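Local coordinates for hypothetical protein XCC0632 (Xanthomonas campestris pv. campestris, PDB 2IQI) that is of unknown function but is probably the auxiliary lipoprotein component of an ABC-type transport system, at residues 35-48 with 60-74. Sequence-based numbering, arbitrary orientation.
Sequences AKPSAARIIDSPRI and YHGAGWAQPATDMLE
Ile-48 presses against the indole of Trp-65 at the tight end of this contact, where the loop 35-48, joining two strands of the mixed sheet, packs on strand 63-65 and the first turns of helix 69-82 in a domain of the ABC-type transport auxiliary lipoprotein family. CG1 of Ile-48 makes a CH-pi contact over the five-membered ring of Trp-65, 3.6 Å from its centroid, while Met-72 SD lies over the opposite face, so the indole is sandwiched. With CG2 of Ile-48 anti to the backbone N (chi1 -52° for CG1), that methyl lands at the ring edge of Tyr-60, 3.6 Å from CD2. Two backbone bonds bracket this region: Trp-65 N to Pro-46 O, with an N-H...O angle of 174°, and Tyr-60 N to Ile-48 O. Phe-162 of helix 155-185 meets the indole edge-to-face, and Tyr-13 of strand 11-13 touches both Ile-48 and Trp-65.

Toward the helix, Pro-37 sets CG against Thr-70 O and Leu-73 CD2, and its CD 3.7 Å from Glu-74 CB, crossing the Glu-74 side chain at about a right angle. The solvent side is looser: exposed Lys-36 has its aliphatic CG beside Glu-74 OE1, and its NZ stays 6.1 Å from that oxygen, too far for a salt bridge. Between the two ends, Thr-70 OG1 donates to Asp-44 OD1, though the modelled 2.4 Å is doubtfully short. In the turn that follows, Ser-45 is the head of an ST turn: its OG accepts from Arg-47 N at 2.6 Å. A water in the plane of the indole, at its edge, accepts from Trp-65 NE1 and donates to Arg-47 O.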
loop_
_atom_site.group_PDB
_atom_site.type_symbol
_atom_site.label_atom_id
_atom_site.label_comp_id
_atom_site.label_asym_id
_atom_site.label_seq_id
_atom_site.Cartn_x
_atom_site.Cartn_y
_atom_site.Cartn_z
ATOM N N ALA A 35 10.525 -2.681 4.908
ATOM C CA ALA A 35 11.077 -1.338 5.055
ATOM C C ALA A 35 10.019 -0.214 5.237
ATOM O O ALA A 35 8.812 -0.422 5.008
ATOM C CB ALA A 35 11.987 -1.029 3.882
ATOM N N LYS A 36 10.472 0.970 5.655
ATOM C CA LYS A 36 9.626 2.159 5.595
ATOM C C LYS A 36 9.414 2.473 4.127
ATOM O O LYS A 36 10.380 2.559 3.381
ATOM C CB LYS A 36 10.268 3.382 6.287
ATOM C CG LYS A 36 9.989 3.465 7.777
ATOM C CD LYS A 36 9.959 4.924 8.315
ATOM C CE LYS A 36 9.984 4.969 9.918
ATOM N NZ LYS A 36 10.891 6.081 10.548
ATOM N N PRO A 37 8.145 2.637 3.701
ATOM C CA PRO A 37 7.859 3.123 2.346
ATOM C C PRO A 37 8.449 4.491 2.156
ATOM O O PRO A 37 8.555 5.265 3.117
ATOM C CB PRO A 37 6.343 3.209 2.322
ATOM C CG PRO A 37 5.913 2.198 3.359
ATOM C CD PRO A 37 6.906 2.365 4.448
ATOM N N SER A 38 8.866 4.786 0.942
ATOM C CA SER A 38 9.431 6.091 0.660
ATOM C C SER A 38 8.457 6.843 -0.245
ATOM O O SER A 38 7.636 6.191 -0.931
ATOM C CB SER A 38 10.844 5.980 0.072
ATOM O OG SER A 38 10.839 5.253 -1.131
ATOM N N ALA A 39 8.529 8.185 -0.225
ATOM C CA ALA A 39 7.560 9.033 -0.915
ATOM C C ALA A 39 7.869 10.515 -0.811
ATOM O O ALA A 39 8.467 10.958 0.146
ATOM C CB ALA A 39 6.155 8.775 -0.363
ATOM N N ALA A 40 7.400 11.299 -1.778
ATOM C CA ALA A 40 7.439 12.754 -1.651
ATOM C C ALA A 40 6.662 13.228 -0.422
ATOM O O ALA A 40 5.649 12.607 -0.030
ATOM C CB ALA A 40 6.911 13.386 -2.871
ATOM N N ARG A 41 7.142 14.321 0.185
ATOM C CA ARG A 41 6.529 14.903 1.390
ATOM C C ARG A 41 5.023 15.121 1.303
ATOM O O ARG A 41 4.319 15.008 2.294
ATOM C CB ARG A 41 7.220 16.204 1.785
ATOM C CG ARG A 41 8.031 16.054 3.044
ATOM C CD ARG A 41 9.011 17.198 3.214
ATOM N NE ARG A 41 10.137 16.733 4.030
ATOM C CZ ARG A 41 10.962 17.515 4.728
ATOM N NH1 ARG A 41 10.802 18.839 4.725
ATOM N NH2 ARG A 41 11.948 16.962 5.436
ATOM N N ILE A 42 4.556 15.432 0.102
ATOM C CA ILE A 42 3.156 15.650 -0.169
ATOM C C ILE A 42 2.282 14.371 0.054
ATOM O O ILE A 42 1.121 14.469 0.470
ATOM C CB ILE A 42 3.007 16.281 -1.579
ATOM C CG1 ILE A 42 1.629 16.923 -1.780
ATOM C CG2 ILE A 42 3.361 15.274 -2.705
ATOM C CD1 ILE A 42 1.641 18.074 -2.823
ATOM N N ILE A 43 2.849 13.190 -0.205
ATOM C CA ILE A 43 2.154 11.921 0.006
ATOM C C ILE A 43 2.298 11.523 1.465
ATOM O O ILE A 43 1.383 10.986 2.095
ATOM C CB ILE A 43 2.803 10.800 -0.823
ATOM C CG1 ILE A 43 2.487 10.957 -2.312
ATOM C CG2 ILE A 43 2.369 9.421 -0.320
ATOM C CD1 ILE A 43 3.081 9.836 -3.145
ATOM N N ASP A 44 3.481 11.798 1.986
ATOM C CA ASP A 44 3.883 11.382 3.309
ATOM C C ASP A 44 3.450 12.395 4.357
ATOM O O ASP A 44 4.210 12.703 5.282
ATOM C CB ASP A 44 5.405 11.267 3.311
ATOM C CG ASP A 44 5.916 10.384 4.400
ATOM O OD1 ASP A 44 5.112 9.605 4.966
ATOM O OD2 ASP A 44 7.126 10.492 4.687
ATOM N N SER A 45 2.256 12.954 4.185
ATOM C CA SER A 45 1.687 13.835 5.160
ATOM C C SER A 45 0.405 13.158 5.676
ATOM O O SER A 45 -0.055 12.163 5.099
ATOM C CB SER A 45 1.388 15.175 4.512
ATOM O OG SER A 45 0.063 15.199 3.997
ATOM N N PRO A 46 -0.145 13.628 6.807
ATOM C CA PRO A 46 -1.502 13.174 7.107
ATOM C C PRO A 46 -2.599 13.833 6.229
ATOM O O PRO A 46 -3.809 13.554 6.401
ATOM C CB PRO A 46 -1.666 13.502 8.603
ATOM C CG PRO A 46 -0.759 14.649 8.833
ATOM C CD PRO A 46 0.417 14.454 7.893
ATOM N N ARG A 47 -2.192 14.684 5.290
ATOM C CA ARG A 47 -3.193 15.370 4.484
ATOM C C ARG A 47 -3.628 14.487 3.349
ATOM O O ARG A 47 -2.939 13.532 2.992
ATOM C CB ARG A 47 -2.668 16.685 3.960
ATOM C CG ARG A 47 -2.580 17.755 4.992
ATOM C CD ARG A 47 -1.806 18.840 4.347
ATOM N NE ARG A 47 -1.057 19.636 5.309
ATOM C CZ ARG A 47 -0.221 20.611 4.954
ATOM N NH1 ARG A 47 -0.044 20.888 3.655
ATOM N NH2 ARG A 47 0.425 21.315 5.883
ATOM N N ILE A 48 -4.795 14.797 2.800
ATOM C CA ILE A 48 -5.404 13.950 1.788
ATOM C C ILE A 48 -5.321 14.647 0.470
ATOM O O ILE A 48 -5.947 15.678 0.264
ATOM C CB ILE A 48 -6.863 13.609 2.110
ATOM C CG1 ILE A 48 -6.973 13.050 3.528
ATOM C CG2 ILE A 48 -7.392 12.637 1.049
ATOM C CD1 ILE A 48 -8.321 12.585 3.940
ATOM N N TYR A 60 -7.810 18.070 0.550
ATOM C CA TYR A 60 -9.168 18.342 1.025
ATOM C C TYR A 60 -9.035 19.246 2.249
ATOM O O TYR A 60 -8.181 19.006 3.111
ATOM C CB TYR A 60 -9.930 17.066 1.380
ATOM C CG TYR A 60 -10.403 16.282 0.184
ATOM C CD1 TYR A 60 -11.452 16.742 -0.610
ATOM C CD2 TYR A 60 -9.810 15.074 -0.150
ATOM C CE1 TYR A 60 -11.891 15.999 -1.718
ATOM C CE2 TYR A 60 -10.237 14.338 -1.241
ATOM C CZ TYR A 60 -11.266 14.795 -2.023
ATOM O OH TYR A 60 -11.669 14.058 -3.101
ATOM N N HIS A 61 -9.828 20.305 2.324
ATOM C CA HIS A 61 -9.774 21.104 3.544
ATOM C C HIS A 61 -10.662 20.522 4.648
ATOM O O HIS A 61 -11.735 19.991 4.378
ATOM C CB HIS A 61 -9.978 22.600 3.265
ATOM C CG HIS A 61 -8.756 23.257 2.689
ATOM N ND1 HIS A 61 -8.550 23.397 1.327
ATOM C CD2 HIS A 61 -7.643 23.756 3.288
ATOM C CE1 HIS A 61 -7.382 23.982 1.113
ATOM N NE2 HIS A 61 -6.809 24.205 2.286
ATOM N N GLY A 62 -10.164 20.553 5.876
ATOM C CA GLY A 62 -10.937 20.036 7.009
ATOM C C GLY A 62 -11.118 18.524 7.037
ATOM O O GLY A 62 -12.052 17.997 7.672
ATOM N N ALA A 63 -10.224 17.830 6.336
ATOM C CA ALA A 63 -10.129 16.380 6.379
ATOM C C ALA A 63 -8.653 15.988 6.467
ATOM O O ALA A 63 -7.799 16.663 5.892
ATOM C CB ALA A 63 -10.778 15.784 5.160
ATOM N N GLY A 64 -8.345 14.921 7.200
ATOM C CA GLY A 64 -6.987 14.368 7.197
ATOM C C GLY A 64 -6.996 12.907 7.582
ATOM O O GLY A 64 -8.034 12.373 7.992
ATOM N N TRP A 65 -5.826 12.278 7.476
ATOM C CA TRP A 65 -5.597 10.871 7.852
ATOM C C TRP A 65 -5.049 10.716 9.310
ATOM O O TRP A 65 -4.172 11.473 9.711
ATOM C CB TRP A 65 -4.542 10.276 6.926
ATOM C CG TRP A 65 -4.841 10.148 5.461
ATOM C CD1 TRP A 65 -4.071 10.616 4.437
ATOM C CD2 TRP A 65 -5.955 9.488 4.851
ATOM N NE1 TRP A 65 -4.638 10.296 3.227
ATOM C CE2 TRP A 65 -5.800 9.609 3.455
ATOM C CE3 TRP A 65 -7.087 8.831 5.348
ATOM C CZ2 TRP A 65 -6.727 9.095 2.556
ATOM C CZ3 TRP A 65 -7.997 8.305 4.453
ATOM C CH2 TRP A 65 -7.811 8.441 3.073
ATOM N N ALA A 66 -5.523 9.719 10.066
ATOM C CA ALA A 66 -4.959 9.377 11.383
ATOM C C ALA A 66 -3.427 9.184 11.410
ATOM O O ALA A 66 -2.750 9.530 12.384
ATOM C CB ALA A 66 -5.628 8.125 11.918
ATOM N N GLN A 67 -2.886 8.593 10.347
ATOM C CA GLN A 67 -1.449 8.384 10.200
ATOM C C GLN A 67 -1.089 8.999 8.866
ATOM O O GLN A 67 -1.956 9.092 8.022
ATOM C CB GLN A 67 -1.131 6.894 10.069
ATOM C CG GLN A 67 -1.146 6.106 11.306
ATOM C CD GLN A 67 -1.107 4.624 11.016
ATOM O OE1 GLN A 67 -2.013 4.079 10.379
ATOM N NE2 GLN A 67 -0.066 3.956 11.500
ATOM N N PRO A 68 0.203 9.336 8.640
ATOM C CA PRO A 68 0.609 9.629 7.267
ATOM C C PRO A 68 0.432 8.410 6.376
ATOM O O PRO A 68 0.407 7.273 6.865
ATOM C CB PRO A 68 2.089 9.960 7.399
ATOM C CG PRO A 68 2.319 10.218 8.840
ATOM C CD PRO A 68 1.329 9.433 9.594
ATOM N N ALA A 69 0.315 8.654 5.074
ATOM C CA ALA A 69 -0.137 7.653 4.115
ATOM C C ALA A 69 0.831 6.482 3.973
ATOM O O ALA A 69 0.413 5.327 3.915
ATOM C CB ALA A 69 -0.413 8.290 2.793
ATOM N N THR A 70 2.117 6.777 3.962
ATOM C CA THR A 70 3.156 5.749 4.037
ATOM C C THR A 70 3.043 4.892 5.279
ATOM O O THR A 70 3.303 3.708 5.204
ATOM C CB THR A 70 4.555 6.374 4.036
ATOM O OG1 THR A 70 4.666 7.241 5.161
ATOM C CG2 THR A 70 4.734 7.225 2.803
ATOM N N ASP A 71 2.677 5.459 6.423
ATOM C CA ASP A 71 2.526 4.637 7.629
ATOM C C ASP A 71 1.265 3.755 7.597
ATOM O O ASP A 71 1.281 2.665 8.207
ATOM C CB ASP A 71 2.536 5.477 8.924
ATOM C CG ASP A 71 3.865 6.248 9.153
ATOM O OD1 ASP A 71 4.917 5.950 8.519
ATOM O OD2 ASP A 71 3.849 7.178 9.994
ATOM N N MET A 72 0.170 4.241 6.960
ATOM C CA MET A 72 -1.073 3.439 6.824
ATOM C C MET A 72 -0.680 2.233 5.965
ATOM O O MET A 72 -1.108 1.096 6.219
ATOM C CB MET A 72 -2.242 4.180 6.117
ATOM C CG MET A 72 -2.721 5.534 6.667
ATOM S SD MET A 72 -4.088 6.287 5.684
ATOM C CE MET A 72 -5.287 5.039 6.015
ATOM N N LEU A 73 0.155 2.517 4.954
ATOM C CA LEU A 73 0.647 1.513 4.049
ATOM C C LEU A 73 1.646 0.539 4.710
ATOM O O LEU A 73 1.534 -0.680 4.588
ATOM C CB LEU A 73 1.198 2.130 2.770
ATOM C CG LEU A 73 1.501 0.977 1.806
ATOM C CD1 LEU A 73 0.309 0.676 0.916
ATOM C CD2 LEU A 73 2.787 1.249 1.012
ATOM N N GLU A 74 2.608 1.083 5.428
ATOM C CA GLU A 74 3.454 0.255 6.280
ATOM C C GLU A 74 2.667 -0.607 7.308
ATOM O O GLU A 74 2.972 -1.768 7.517
ATOM C CB GLU A 74 4.487 1.133 6.949
ATOM C CG GLU A 74 5.668 0.397 7.495
ATOM C CD GLU A 74 6.394 1.199 8.568
ATOM O OE1 GLU A 74 6.377 2.463 8.484
ATOM O OE2 GLU A 74 6.976 0.558 9.498
HETATM O O HOH W 1 -3.431 11.487 0.564
#